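Local coordinates for EmGH1 (PDB 5Z87), which belongs to glycoside hydrolase family 3 and probably acts as a beta-glucosidase, removing sugar units from beta-linked glycosides such as cellobiose, at residues 427-431 and 614-618; 674-678 and 690-694. All blocks are in the same frame, centred on the assembly; numbering follows the deposited sequence.

Interaction 1 of 2, residues 427-431 and 614-618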
loop_
_atom_site.group_PDB
_atom_site.type_symbol
_atom_site.label_atom_id
_atom_site.label_comp_id
_atom_site.label_asym_id
_atom_site.label_seq_id
_atom_site.Cartn_x
_atom_site.Cartn_y
_atom_site.Cartn_z
ATOM N N LEU A 427 -34.655 0.647 16.230
ATOM C CA LEU A 427 -35.308 1.424 15.186
ATOM C C LEU A 427 -36.337 0.583 14.441
ATOM O O LEU A 427 -36.187 -0.634 14.312
ATOM C CB LEU A 427 -34.278 1.965 14.189
ATOM C CG LEU A 427 -33.257 2.911 14.809
ATOM C CD1 LEU A 427 -32.233 3.325 13.771
ATOM C CD2 LEU A 427 -33.963 4.131 15.414
ATOM N N PRO A 428 -37.420 1.192 13.945
ATOM C CA PRO A 428 -37.745 2.617 14.053
ATOM C C PRO A 428 -38.282 3.036 15.422
ATOM O O PRO A 428 -39.025 2.291 16.063
ATOM C CB PRO A 428 -38.828 2.791 12.997
ATOM C CG PRO A 428 -39.515 1.472 12.969
ATOM C CD PRO A 428 -38.419 0.462 13.149
ATOM N N LEU A 429 -37.898 4.231 15.859
ATOM C CA LEU A 429 -38.601 4.909 16.932
ATOM C C LEU A 429 -40.089 5.044 16.595
ATOM O O LEU A 429 -40.495 5.040 15.430
ATOM C CB LEU A 429 -37.998 6.290 17.153
ATOM C CG LEU A 429 -36.479 6.361 17.275
ATOM C CD1 LEU A 429 -36.050 7.800 17.521
ATOM C CD2 LEU A 429 -35.991 5.453 18.386
ATOM N N GLN A 430 -40.916 5.157 17.630
ATOM C CA GLN A 430 -42.346 5.399 17.452
ATOM C C GLN A 430 -42.654 6.833 17.865
ATOM O O GLN A 430 -42.411 7.208 19.016
ATOM C CB GLN A 430 -43.180 4.400 18.254
ATOM C CG GLN A 430 -43.459 3.113 17.489
ATOM C CD GLN A 430 -43.822 1.952 18.398
ATOM O OE1 GLN A 430 -43.508 1.957 19.593
ATOM N NE2 GLN A 430 -44.478 0.937 17.829
ATOM N N SER A 431 -43.167 7.635 16.922
ATOM C CA SER A 431 -43.329 9.067 17.184
ATOM C C SER A 431 -44.311 9.319 18.323
ATOM O O SER A 431 -44.044 10.137 19.211
ATOM C CB SER A 431 -43.781 9.801 15.920
ATOM O OG SER A 431 -44.839 9.124 15.268
ATOM N N ILE A 614 -36.394 8.327 8.377
ATOM C CA ILE A 614 -35.926 6.962 8.566
ATOM C C ILE A 614 -35.892 6.616 10.046
ATOM O O ILE A 614 -36.175 5.475 10.428
ATOM C CB ILE A 614 -34.553 6.773 7.895
ATOM C CG1 ILE A 614 -34.732 6.583 6.396
ATOM C CG2 ILE A 614 -33.791 5.583 8.480
ATOM C CD1 ILE A 614 -33.511 6.994 5.606
ATOM N N LEU A 615 -35.575 7.581 10.904
ATOM C CA LEU A 615 -35.547 7.284 12.333
ATOM C C LEU A 615 -36.915 6.846 12.850
ATOM O O LEU A 615 -36.992 6.052 13.793
ATOM C CB LEU A 615 -35.042 8.490 13.116
ATOM C CG LEU A 615 -33.527 8.688 13.064
ATOM C CD1 LEU A 615 -33.141 10.034 13.646
ATOM C CD2 LEU A 615 -32.823 7.574 13.794
ATOM N N PHE A 616 -37.999 7.301 12.221
ATOM C CA PHE A 616 -39.345 7.063 12.726
ATOM C C PHE A 616 -40.142 6.087 11.867
ATOM O O PHE A 616 -41.329 5.867 12.127
ATOM C CB PHE A 616 -40.086 8.401 12.876
ATOM C CG PHE A 616 -39.693 9.165 14.123
ATOM C CD1 PHE A 616 -40.150 8.760 15.372
ATOM C CD2 PHE A 616 -38.852 10.263 14.052
ATOM C CE1 PHE A 616 -39.782 9.442 16.524
ATOM C CE2 PHE A 616 -38.468 10.950 15.202
ATOM C CZ PHE A 616 -38.936 10.539 16.440
ATOM N N GLY A 617 -39.527 5.496 10.852
ATOM C CA GLY A 617 -40.168 4.435 10.118
ATOM C C GLY A 617 -40.976 4.858 8.919
ATOM O O GLY A 617 -41.479 3.984 8.203
ATOM N N ASP A 618 -41.135 6.161 8.670
ATOM C CA ASP A 618 -41.853 6.571 7.465
ATOM C C ASP A 618 -41.122 6.109 6.211
ATOM O O ASP A 618 -41.753 5.778 5.203
ATOM C CB ASP A 618 -42.039 8.089 7.433
ATOM C CG ASP A 618 -42.710 8.631 8.688
ATOM O OD1 ASP A 618 -43.386 7.862 9.400
ATOM O OD2 ASP A 618 -42.545 9.835 8.973
HETATM O O HOH W 1 -43.423 6.602 14.323
#
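Leu-427 leads into the contact by laying CD2 against CD2 of Leu-615, 4.0 Å away, the two side chains crossing obliquely. The partner is the end of helix 607-615, which stops in a Schellman motif with Gly-617 at positive phi, and the loop joining strands 418-422 and 436-440 of the C-terminal alpha/beta domain runs across it. A cis peptide precedes Pro-428, whose CB rests on the backbone of the turn, 3.5 Å from Gly-617 N. Any CB on Gly-617 would be pressed against this proline, and the backbone angles there call for glycine on their own account.

Leu-429 supplies the direct hydrogen bond. Its N donates to Leu-615 O at 2.9 Å; the amide lies nearly on the line of the C=O bond (165°), but the bond is bent at the hydrogen, 130°. This gives a carbonyl at the end of the helix a partner from the loop. The O of Leu-429 in turn receives a CA-H contact from Phe-616 CA at 3.6 Å.

The Phe-616 side chain starts away from the loop, but with CG anti to the carbonyl carbon (chi1 -79°) its ring comes back beside it. CE1 lies 3.7 Å from Leu-429 CB, CD1 of that leucine sits over one face, and Gln-430 C is at the edge. Tyr-469 of helix 462-473 also stacks on the ring. Putting an alanine here would probably open a gap beneath Leu-429 and Ser-431 and leave Tyr-469 without its stacking partner.

Ser-431 closes the contact, with CB 3.8 Å from Phe-616 CD1. One water accepts from Ser-431 N at 2.8 Å and donates to Phe-616 O at 3.1 Å.

Interaction 2 of 2, residues 674-678 and 690-694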
loop_
_atom_site.group_PDB
_atom_site.type_symbol
_atom_site.label_atom_id
_atom_site.label_comp_id
_atom_site.label_asym_id
_atom_site.label_seq_id
_atom_site.Cartn_x
_atom_site.Cartn_y
_atom_site.Cartn_z
ATOM N N GLY A 674 -33.133 -16.907 -2.438
ATOM C CA GLY A 674 -32.772 -18.170 -3.040
ATOM C C GLY A 674 -31.371 -18.125 -3.620
ATOM O O GLY A 674 -30.707 -17.087 -3.634
ATOM N N ALA A 675 -30.915 -19.285 -4.091
ATOM C CA ALA A 675 -29.619 -19.399 -4.749
ATOM C C ALA A 675 -29.721 -18.880 -6.181
ATOM O O ALA A 675 -30.793 -18.943 -6.790
ATOM C CB ALA A 675 -29.137 -20.860 -4.775
ATOM N N PRO A 676 -28.624 -18.370 -6.745
ATOM C CA PRO A 676 -28.650 -18.002 -8.168
ATOM C C PRO A 676 -28.871 -19.242 -9.015
ATOM O O PRO A 676 -28.342 -20.317 -8.726
ATOM C CB PRO A 676 -27.271 -17.378 -8.406
ATOM C CG PRO A 676 -26.393 -17.990 -7.324
ATOM C CD PRO A 676 -27.316 -18.095 -6.122
ATOM N N GLN A 677 -29.701 -19.092 -10.045
ATOM C CA GLN A 677 -30.027 -20.166 -10.975
ATOM C C GLN A 677 -29.606 -19.727 -12.367
ATOM O O GLN A 677 -30.121 -18.731 -12.886
ATOM C CB GLN A 677 -31.524 -20.492 -10.959
ATOM C CG GLN A 677 -32.102 -20.833 -9.596
ATOM C CD GLN A 677 -33.338 -21.715 -9.699
ATOM O OE1 GLN A 677 -34.449 -21.303 -9.347
ATOM N NE2 GLN A 677 -33.148 -22.937 -10.189
ATOM N N ALA A 678 -28.672 -20.456 -12.963
ATOM C CA ALA A 678 -28.265 -20.187 -14.330
ATOM C C ALA A 678 -29.141 -21.000 -15.265
ATOM O O ALA A 678 -29.506 -22.138 -14.955
ATOM C CB ALA A 678 -26.789 -20.527 -14.557
ATOM N N ARG A 690 -28.282 -16.078 -18.862
ATOM C CA ARG A 690 -29.271 -15.525 -17.955
ATOM C C ARG A 690 -29.170 -16.206 -16.592
ATOM O O ARG A 690 -28.984 -17.423 -16.504
ATOM C CB ARG A 690 -30.672 -15.684 -18.542
ATOM C CG ARG A 690 -30.810 -15.011 -19.898
ATOM C CD ARG A 690 -32.250 -14.659 -20.193
ATOM N NE ARG A 690 -33.008 -15.849 -20.550
ATOM C CZ ARG A 690 -34.256 -15.834 -21.009
ATOM N NH1 ARG A 690 -34.899 -14.679 -21.158
ATOM N NH2 ARG A 690 -34.861 -16.978 -21.309
ATOM N N VAL A 691 -29.266 -15.407 -15.534
ATOM C CA VAL A 691 -29.235 -15.898 -14.163
ATOM C C VAL A 691 -30.348 -15.207 -13.381
ATOM O O VAL A 691 -30.513 -13.989 -13.484
ATOM C CB VAL A 691 -27.865 -15.649 -13.503
ATOM C CG1 VAL A 691 -27.900 -16.074 -12.043
ATOM C CG2 VAL A 691 -26.768 -16.407 -14.247
ATOM N N SER A 692 -31.114 -15.976 -12.605
ATOM C CA SER A 692 -32.186 -15.412 -11.797
ATOM C C SER A 692 -31.950 -15.685 -10.317
ATOM O O SER A 692 -31.302 -16.668 -9.941
ATOM C CB SER A 692 -33.546 -15.971 -12.194
ATOM O OG SER A 692 -33.651 -17.327 -11.811
ATOM N N VAL A 693 -32.491 -14.798 -9.483
ATOM C CA VAL A 693 -32.350 -14.845 -8.031
ATOM C C VAL A 693 -33.688 -14.447 -7.431
ATOM O O VAL A 693 -34.149 -13.323 -7.649
ATOM C CB VAL A 693 -31.262 -13.887 -7.515
ATOM C CG1 VAL A 693 -31.090 -14.027 -5.992
ATOM C CG2 VAL A 693 -29.951 -14.085 -8.253
ATOM N N SER A 694 -34.299 -15.336 -6.656
ATOM C CA SER A 694 -35.531 -14.988 -5.960
ATOM C C SER A 694 -35.224 -14.346 -4.614
ATOM O O SER A 694 -34.313 -14.771 -3.891
ATOM C CB SER A 694 -36.435 -16.211 -5.761
ATOM O OG SER A 694 -35.907 -17.109 -4.807
HETATM O O HOH W 2 -33.291 -17.889 -6.756
HETATM O O HOH W 3 -34.437 -17.825 -9.190
#
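Gln-677 O is gripped by two neighbouring groups of the facing strand: the N-H of Ser-692, with N 2.9 Å away in a fairly straight bond (161° at the hydrogen), and the CA-H of Val-691, whose CA is 3.2 Å from the same oxygen. The return bond runs from Gln-677 N to Ser-692 O, also 2.9 Å, and that acceptor is touched as well by the CA-H of Pro-676. Gln-677 and Ser-692 thus form an antiparallel hydrogen-bonded pair, followed by the non-hydrogen-bonded pair Ala-678 and Val-691.

Strands 671-678 and 689-697 are neighbours in a three-stranded antiparallel sheet, completed by strand 738-745, of a fibronectin type III-like beta sandwich. Pro-676, Ala-678, Val-691 and Val-693 pack toward strands 778-784 and 764-771 of the other sheet. The two branches of Val-691 divide the work: CG1, anti to the backbone N (chi1 176°), reaches 3.9 Å from Pro-676 CB, whereas CG2 lies 4.1 Å from Ala-678 CB. Val-693 CG2 adds a looser contact to Pro-676.

Toward Gly-674 the pairing slips. Ala-675 does not bond directly to Ser-694; a water fills in, donating to Ala-675 O and accepting from Ser-694 N, 2.7 Å from each. Gly-674 N takes up Ser-694 O instead, at 2.8 Å, approaching 25° out of the carbonyl plane. A side chain on Gly-674 would run into Ser-694 OG, which itself lies alongside the glycine backbone.

Ser-692 and Gln-677 project from the other side of the sheet, where Ser-692 OG lies 2.8 Å from a second water. Farther along, Arg-690 turns its guanidinium away from this contact and forms a salt bridge with Glu-679.

The two contacts lie in different domains, their centres 34 Å apart and their nearest atoms about 23 Å apart, and they do not touch. Interaction 1 spans 183 residues of chain and ties the end of helix 607-615 to an early loop of the C-terminal alpha/beta domain; interaction 2 joins adjacent strands of the fibronectin type III-like sandwich, with only a short connection between them. They come in series, and strand 671-678 is the next regular element after helix 607-615. Both lie away from the annotated sites. Each joins parts of its own domain, but interaction 1 also borders the other one, since Pro-428 touches Arg-701, in the loop between strands 689-697 and 703-713.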